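PDB 6BLK: signal transduction histidine-protein kinase/phosphatase mprB from Mycobacterium hassiacum, which probably autophosphorylates on a histidine using ATP, as the sensor kinase and phosphatase of a two-component system, here represented by its ATP-binding domain. Local coordinates for residues V122-D136 with P145-P157. Sequence-based numbering, arbitrary orientation.
Sequences VKQVVLKHGGALRVD and PGTAIHIVLPGRP. With ATP (adenosine-5'-triphosphate), chain E.
R134 lays its guanidinium flat over one face of the H150 imidazole, the planes 23° apart and the stack offset, so that NH2 of R134 sits over the ring's rim, 3.5 Å from CE1 of H150. The arginine leaves its strand with CG between the backbone N and the carbonyl carbon (chi1 65°), then runs extended to NE, which carries the flat group across to the neighbouring strand. Its rotation is fixed from the edge as well: NH1 of R134 makes an in-plane salt bridge of 3.0 Å to the anti lone pair of D136 OD2. H150 is held in turn, through ND1, by E81 on strand 79-85. Beneath these side chains, strands 132-136 and 147-154 form an antiparallel beta hairpin at the edge of the sheet of the HATPase fold, the alpha/beta sandwich shared by histidine kinases, gyrase B and Hsp90. Three hydrogen-bonded pairs, A132-V152, R134-H150 and D136-A148, tie them together. The opposite face, which carries L133, V135, I149 and I151, receives helix 122-128: V126 CG2 packs on I151 CG2 at 3.8 Å, while the V122 side chain crosses that of I151 at about a right angle, CG1 of V122 lying 4.2 Å from CD1 of I151. A Schellman motif with G130 at C-prime ends that helix, and the chain turns past P154, whose CG lies 3.2 Å from H129 O. Within the same turn, H129 ND1 donates to V125 O at 2.8 Å from above the carbonyl plane, and H129 N reaches that oxygen from the opposite face. Towards the nucleotide, V135 CG2 touches T147 CG2, and T147 OG1 approaches N1 of the ATP adenine to 3.4 Å.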
loop_
_atom_site.group_PDB
_atom_site.type_symbol
_atom_site.label_atom_id
_atom_site.label_comp_id
_atom_site.label_asym_id
_atom_site.label_seq_id
_atom_site.Cartn_x
_atom_site.Cartn_y
_atom_site.Cartn_z
ATOM N N VAL A 122 -2.736 -7.899 -3.010
ATOM C CA VAL A 122 -2.082 -7.330 -1.834
ATOM C C VAL A 122 -2.420 -8.150 -0.588
ATOM O O VAL A 122 -1.536 -8.486 0.202
ATOM C CB VAL A 122 -2.481 -5.852 -1.643
ATOM C CG1 VAL A 122 -1.974 -5.328 -0.336
ATOM C CG2 VAL A 122 -1.948 -5.025 -2.763
ATOM N N LYS A 123 -3.717 -8.387 -0.345
ATOM C CA LYS A 123 -4.153 -9.176 0.804
ATOM C C LYS A 123 -3.504 -10.558 0.807
ATOM O O LYS A 123 -3.002 -11.011 1.849
ATOM C CB LYS A 123 -5.676 -9.292 0.823
ATOM C CG LYS A 123 -6.187 -10.101 1.973
ATOM C CD LYS A 123 -7.675 -10.132 2.023
ATOM C CE LYS A 123 -8.203 -11.058 3.114
ATOM N NZ LYS A 123 -8.647 -10.303 4.301
ATOM N N GLN A 124 -3.432 -11.218 -0.350
ATOM C CA GLN A 124 -2.824 -12.553 -0.400
ATOM C C GLN A 124 -1.347 -12.500 0.015
ATOM O O GLN A 124 -0.877 -13.285 0.865
ATOM C CB GLN A 124 -2.976 -13.122 -1.812
ATOM C CG GLN A 124 -2.459 -14.579 -1.925
ATOM C CD GLN A 124 -3.038 -15.327 -3.122
ATOM O OE1 GLN A 124 -4.059 -14.927 -3.695
ATOM N NE2 GLN A 124 -2.387 -16.420 -3.505
ATOM N N VAL A 125 -0.602 -11.564 -0.566
ATOM C CA VAL A 125 0.821 -11.430 -0.259
ATOM C C VAL A 125 1.022 -11.108 1.210
ATOM O O VAL A 125 1.856 -11.724 1.902
ATOM C CB VAL A 125 1.453 -10.359 -1.153
ATOM C CG1 VAL A 125 2.833 -10.049 -0.694
ATOM C CG2 VAL A 125 1.496 -10.810 -2.589
ATOM N N VAL A 126 0.232 -10.176 1.734
ATOM C CA VAL A 126 0.417 -9.770 3.120
ATOM C C VAL A 126 0.097 -10.929 4.043
ATOM O O VAL A 126 0.859 -11.216 4.975
ATOM C CB VAL A 126 -0.417 -8.519 3.433
ATOM C CG1 VAL A 126 -0.420 -8.240 4.900
ATOM C CG2 VAL A 126 0.138 -7.375 2.682
ATOM N N LEU A 127 -0.996 -11.651 3.786
ATOM C CA LEU A 127 -1.293 -12.816 4.629
ATOM C C LEU A 127 -0.226 -13.900 4.497
ATOM O O LEU A 127 0.096 -14.575 5.489
ATOM C CB LEU A 127 -2.676 -13.375 4.306
ATOM C CG LEU A 127 -3.847 -12.463 4.655
ATOM C CD1 LEU A 127 -5.151 -13.133 4.247
ATOM C CD2 LEU A 127 -3.902 -12.119 6.102
ATOM N N LYS A 128 0.282 -14.141 3.292
ATOM C CA LYS A 128 1.298 -15.174 3.134
ATOM C C LYS A 128 2.566 -14.846 3.918
ATOM O O LYS A 128 3.290 -15.768 4.311
ATOM C CB LYS A 128 1.589 -15.400 1.654
ATOM C CG LYS A 128 2.772 -14.661 1.078
ATOM C CD LYS A 128 2.861 -14.833 -0.452
ATOM C CE LYS A 128 3.935 -13.919 -1.049
ATOM N NZ LYS A 128 4.123 -14.024 -2.509
ATOM N N HIS A 129 2.805 -13.569 4.214
ATOM C CA HIS A 129 3.928 -13.108 5.025
ATOM C C HIS A 129 3.590 -12.909 6.506
ATOM O O HIS A 129 4.381 -12.301 7.237
ATOM C CB HIS A 129 4.469 -11.797 4.444
ATOM C CG HIS A 129 5.233 -11.976 3.178
ATOM N ND1 HIS A 129 4.626 -12.087 1.947
ATOM C CD2 HIS A 129 6.563 -12.067 2.950
ATOM C CE1 HIS A 129 5.553 -12.241 1.014
ATOM N NE2 HIS A 129 6.735 -12.259 1.603
ATOM N N GLY A 130 2.443 -13.381 6.955
ATOM C CA GLY A 130 2.025 -13.252 8.313
ATOM C C GLY A 130 1.633 -11.883 8.749
ATOM O O GLY A 130 1.636 -11.612 9.949
ATOM N N GLY A 131 1.232 -11.015 7.818
ATOM C CA GLY A 131 0.863 -9.665 8.148
ATOM C C GLY A 131 -0.637 -9.486 8.288
ATOM O O GLY A 131 -1.424 -10.439 8.332
ATOM N N ALA A 132 -1.023 -8.221 8.385
ATOM C CA ALA A 132 -2.401 -7.809 8.522
ATOM C C ALA A 132 -2.574 -6.485 7.800
ATOM O O ALA A 132 -1.625 -5.728 7.602
ATOM C CB ALA A 132 -2.823 -7.662 9.996
ATOM N N LEU A 133 -3.792 -6.226 7.364
ATOM C CA LEU A 133 -4.005 -4.963 6.680
ATOM C C LEU A 133 -5.401 -4.443 6.958
ATOM O O LEU A 133 -6.300 -5.158 7.432
ATOM C CB LEU A 133 -3.702 -5.077 5.175
ATOM C CG LEU A 133 -4.450 -5.997 4.237
ATOM C CD1 LEU A 133 -3.801 -5.943 2.872
ATOM C CD2 LEU A 133 -4.495 -7.432 4.741
ATOM N N ARG A 134 -5.532 -3.141 6.747
ATOM C CA ARG A 134 -6.806 -2.489 6.963
ATOM C C ARG A 134 -6.807 -1.198 6.166
ATOM O O ARG A 134 -5.766 -0.722 5.711
ATOM C CB ARG A 134 -7.071 -2.219 8.443
ATOM C CG ARG A 134 -6.153 -1.269 9.105
ATOM C CD ARG A 134 -6.604 -1.014 10.542
ATOM N NE ARG A 134 -5.759 0.010 11.129
ATOM C CZ ARG A 134 -6.059 1.306 11.209
ATOM N NH1 ARG A 134 -7.226 1.783 10.790
ATOM N NH2 ARG A 134 -5.189 2.138 11.746
ATOM N N VAL A 135 -7.998 -0.645 6.022
ATOM C CA VAL A 135 -8.223 0.570 5.253
ATOM C C VAL A 135 -8.914 1.570 6.163
ATOM O O VAL A 135 -9.722 1.212 7.026
ATOM C CB VAL A 135 -9.039 0.280 3.960
ATOM C CG1 VAL A 135 -10.324 -0.453 4.283
ATOM C CG2 VAL A 135 -9.370 1.571 3.190
ATOM N N ASP A 136 -8.580 2.849 5.977
ATOM C CA ASP A 136 -9.143 3.921 6.783
ATOM C C ASP A 136 -9.027 5.200 5.957
ATOM O O ASP A 136 -8.465 5.185 4.865
ATOM C CB ASP A 136 -8.401 4.020 8.125
ATOM C CG ASP A 136 -9.241 4.614 9.252
ATOM O OD1 ASP A 136 -10.101 5.493 9.011
ATOM O OD2 ASP A 136 -8.999 4.198 10.411
ATOM N N PRO A 145 -10.833 13.409 2.326
ATOM C CA PRO A 145 -10.072 12.800 3.429
ATOM C C PRO A 145 -8.946 11.884 2.977
ATOM O O PRO A 145 -8.031 11.625 3.771
ATOM C CB PRO A 145 -11.154 12.035 4.199
ATOM C CG PRO A 145 -12.162 11.702 3.144
ATOM C CD PRO A 145 -12.220 12.919 2.290
ATOM N N GLY A 146 -8.985 11.387 1.744
ATOM C CA GLY A 146 -7.967 10.494 1.220
ATOM C C GLY A 146 -8.121 9.111 1.812
ATOM O O GLY A 146 -8.870 8.930 2.773
ATOM N N THR A 147 -7.449 8.139 1.199
ATOM C CA THR A 147 -7.382 6.759 1.679
ATOM C C THR A 147 -6.046 6.484 2.341
ATOM O O THR A 147 -4.993 6.934 1.882
ATOM C CB THR A 147 -7.572 5.766 0.530
ATOM O OG1 THR A 147 -8.806 6.029 -0.127
ATOM C CG2 THR A 147 -7.634 4.315 1.026
ATOM N N ALA A 148 -6.090 5.684 3.400
ATOM C CA ALA A 148 -4.907 5.158 4.051
ATOM C C ALA A 148 -5.015 3.646 4.009
ATOM O O ALA A 148 -6.018 3.085 4.457
ATOM C CB ALA A 148 -4.815 5.679 5.479
ATOM N N ILE A 149 -4.025 2.995 3.406
ATOM C CA ILE A 149 -3.888 1.548 3.488
ATOM C C ILE A 149 -2.795 1.262 4.497
ATOM O O ILE A 149 -1.663 1.733 4.333
ATOM C CB ILE A 149 -3.534 0.936 2.138
ATOM C CG1 ILE A 149 -4.613 1.271 1.092
ATOM C CG2 ILE A 149 -3.349 -0.553 2.291
ATOM C CD1 ILE A 149 -5.941 0.584 1.295
ATOM N N HIS A 150 -3.126 0.467 5.524
ATOM C CA HIS A 150 -2.219 0.152 6.613
ATOM C C HIS A 150 -1.849 -1.327 6.508
ATOM O O HIS A 150 -2.738 -2.188 6.547
ATOM C CB HIS A 150 -2.906 0.394 7.965
ATOM C CG HIS A 150 -3.288 1.805 8.268
ATOM N ND1 HIS A 150 -2.680 2.523 9.272
ATOM C CD2 HIS A 150 -4.254 2.614 7.762
ATOM C CE1 HIS A 150 -3.229 3.720 9.355
ATOM N NE2 HIS A 150 -4.181 3.804 8.445
ATOM N N ILE A 151 -0.550 -1.618 6.432
ATOM C CA ILE A 151 -0.027 -2.978 6.313
ATOM C C ILE A 151 0.958 -3.224 7.446
ATOM O O ILE A 151 2.001 -2.552 7.547
ATOM C CB ILE A 151 0.654 -3.198 4.957
ATOM C CG1 ILE A 151 -0.387 -3.101 3.829
ATOM C CG2 ILE A 151 1.394 -4.546 4.931
ATOM C CD1 ILE A 151 0.183 -3.100 2.439
ATOM N N VAL A 152 0.662 -4.223 8.262
ATOM C CA VAL A 152 1.551 -4.630 9.332
ATOM C C VAL A 152 2.334 -5.849 8.846
ATOM O O VAL A 152 1.741 -6.818 8.368
ATOM C CB VAL A 152 0.755 -4.911 10.610
ATOM C CG1 VAL A 152 1.682 -5.450 11.701
ATOM C CG2 VAL A 152 0.084 -3.652 11.068
ATOM N N LEU A 153 3.671 -5.806 8.985
ATOM C CA LEU A 153 4.575 -6.865 8.517
ATOM C C LEU A 153 5.454 -7.313 9.678
ATOM O O LEU A 153 6.120 -6.480 10.313
ATOM C CB LEU A 153 5.477 -6.423 7.369
ATOM C CG LEU A 153 4.733 -6.179 6.048
ATOM C CD1 LEU A 153 5.731 -5.604 5.062
ATOM C CD2 LEU A 153 4.085 -7.472 5.537
ATOM N N PRO A 154 5.518 -8.599 9.973
ATOM C CA PRO A 154 6.519 -9.062 10.930
ATOM C C PRO A 154 7.915 -8.925 10.348
ATOM O O PRO A 154 8.135 -8.995 9.134
ATOM C CB PRO A 154 6.146 -10.529 11.165
ATOM C CG PRO A 154 5.437 -10.930 9.957
ATOM C CD PRO A 154 4.732 -9.702 9.413
ATOM N N GLY A 155 8.873 -8.698 11.229
ATOM C CA GLY A 155 10.252 -8.655 10.771
ATOM C C GLY A 155 11.167 -8.155 11.862
ATOM O O GLY A 155 10.851 -8.253 13.049
ATOM N N ARG A 156 12.269 -7.542 11.439
ATOM C CA ARG A 156 13.247 -7.053 12.398
ATOM C C ARG A 156 13.849 -5.737 11.939
ATOM O O ARG A 156 13.977 -5.483 10.734
ATOM C CB ARG A 156 14.349 -8.095 12.634
ATOM C CG ARG A 156 15.192 -8.424 11.460
ATOM C CD ARG A 156 15.953 -9.737 11.689
ATOM N NE ARG A 156 17.056 -9.582 12.632
ATOM C CZ ARG A 156 18.027 -10.474 12.797
ATOM N NH1 ARG A 156 18.028 -11.598 12.086
ATOM N NH2 ARG A 156 18.996 -10.242 13.672
ATOM N N PRO A 157 14.226 -4.879 12.880
ATOM C CA PRO A 157 14.932 -3.657 12.504
ATOM C C PRO A 157 16.302 -3.994 11.940
ATOM O O PRO A 157 16.970 -4.947 12.372
ATOM C CB PRO A 157 15.014 -2.879 13.825
ATOM C CG PRO A 157 14.905 -3.864 14.847
ATOM C CD PRO A 157 13.970 -4.911 14.318
HETATM P PG ATP E . -6.356 -3.178 -10.759
HETATM O O1G ATP E . -5.704 -2.777 -9.449
HETATM O O2G ATP E . -6.772 -4.647 -10.926
HETATM O O3G ATP E . -5.677 -2.609 -11.993
HETATM P PB ATP E . -8.381 -1.412 -9.595
HETATM O O1B ATP E . -9.739 -0.940 -10.083
HETATM O O2B ATP E . -7.266 -0.452 -9.361
HETATM O O3B ATP E . -7.803 -2.432 -10.732
HETATM P PA ATP E . -7.996 -2.376 -6.850
HETATM O O1A ATP E . -8.210 -3.776 -6.282
HETATM O O2A ATP E . -6.592 -1.826 -6.863
HETATM O O3A ATP E . -8.661 -2.421 -8.340
HETATM O "O5'" ATP E . -9.002 -1.419 -6.119
HETATM C "C5'" ATP E . -10.378 -1.747 -6.036
HETATM C "C4'" ATP E . -11.188 -0.457 -6.088
HETATM O "O4'" ATP E . -11.013 0.192 -4.823
HETATM C "C3'" ATP E . -10.811 0.582 -7.151
HETATM O "O3'" ATP E . -11.464 0.336 -8.415
HETATM C "C2'" ATP E . -11.305 1.854 -6.489
HETATM O "O2'" ATP E . -12.730 2.009 -6.627
HETATM C "C1'" ATP E . -11.033 1.600 -5.023
HETATM N N9 ATP E . -9.729 2.112 -4.566
HETATM C C8 ATP E . -8.586 1.399 -4.285
HETATM N N7 ATP E . -7.607 2.237 -3.837
HETATM C C5 ATP E . -8.138 3.480 -3.831
HETATM C C6 ATP E . -7.631 4.775 -3.436
HETATM N N6 ATP E . -6.360 4.879 -3.023
HETATM N N1 ATP E . -8.453 5.817 -3.543
HETATM C C2 ATP E . -9.720 5.694 -3.980
HETATM N N3 ATP E . -10.262 4.523 -4.341
HETATM C C4 ATP E . -9.516 3.396 -4.276
HETATM O O HOH W 1 -10.362 4.994 2.516
#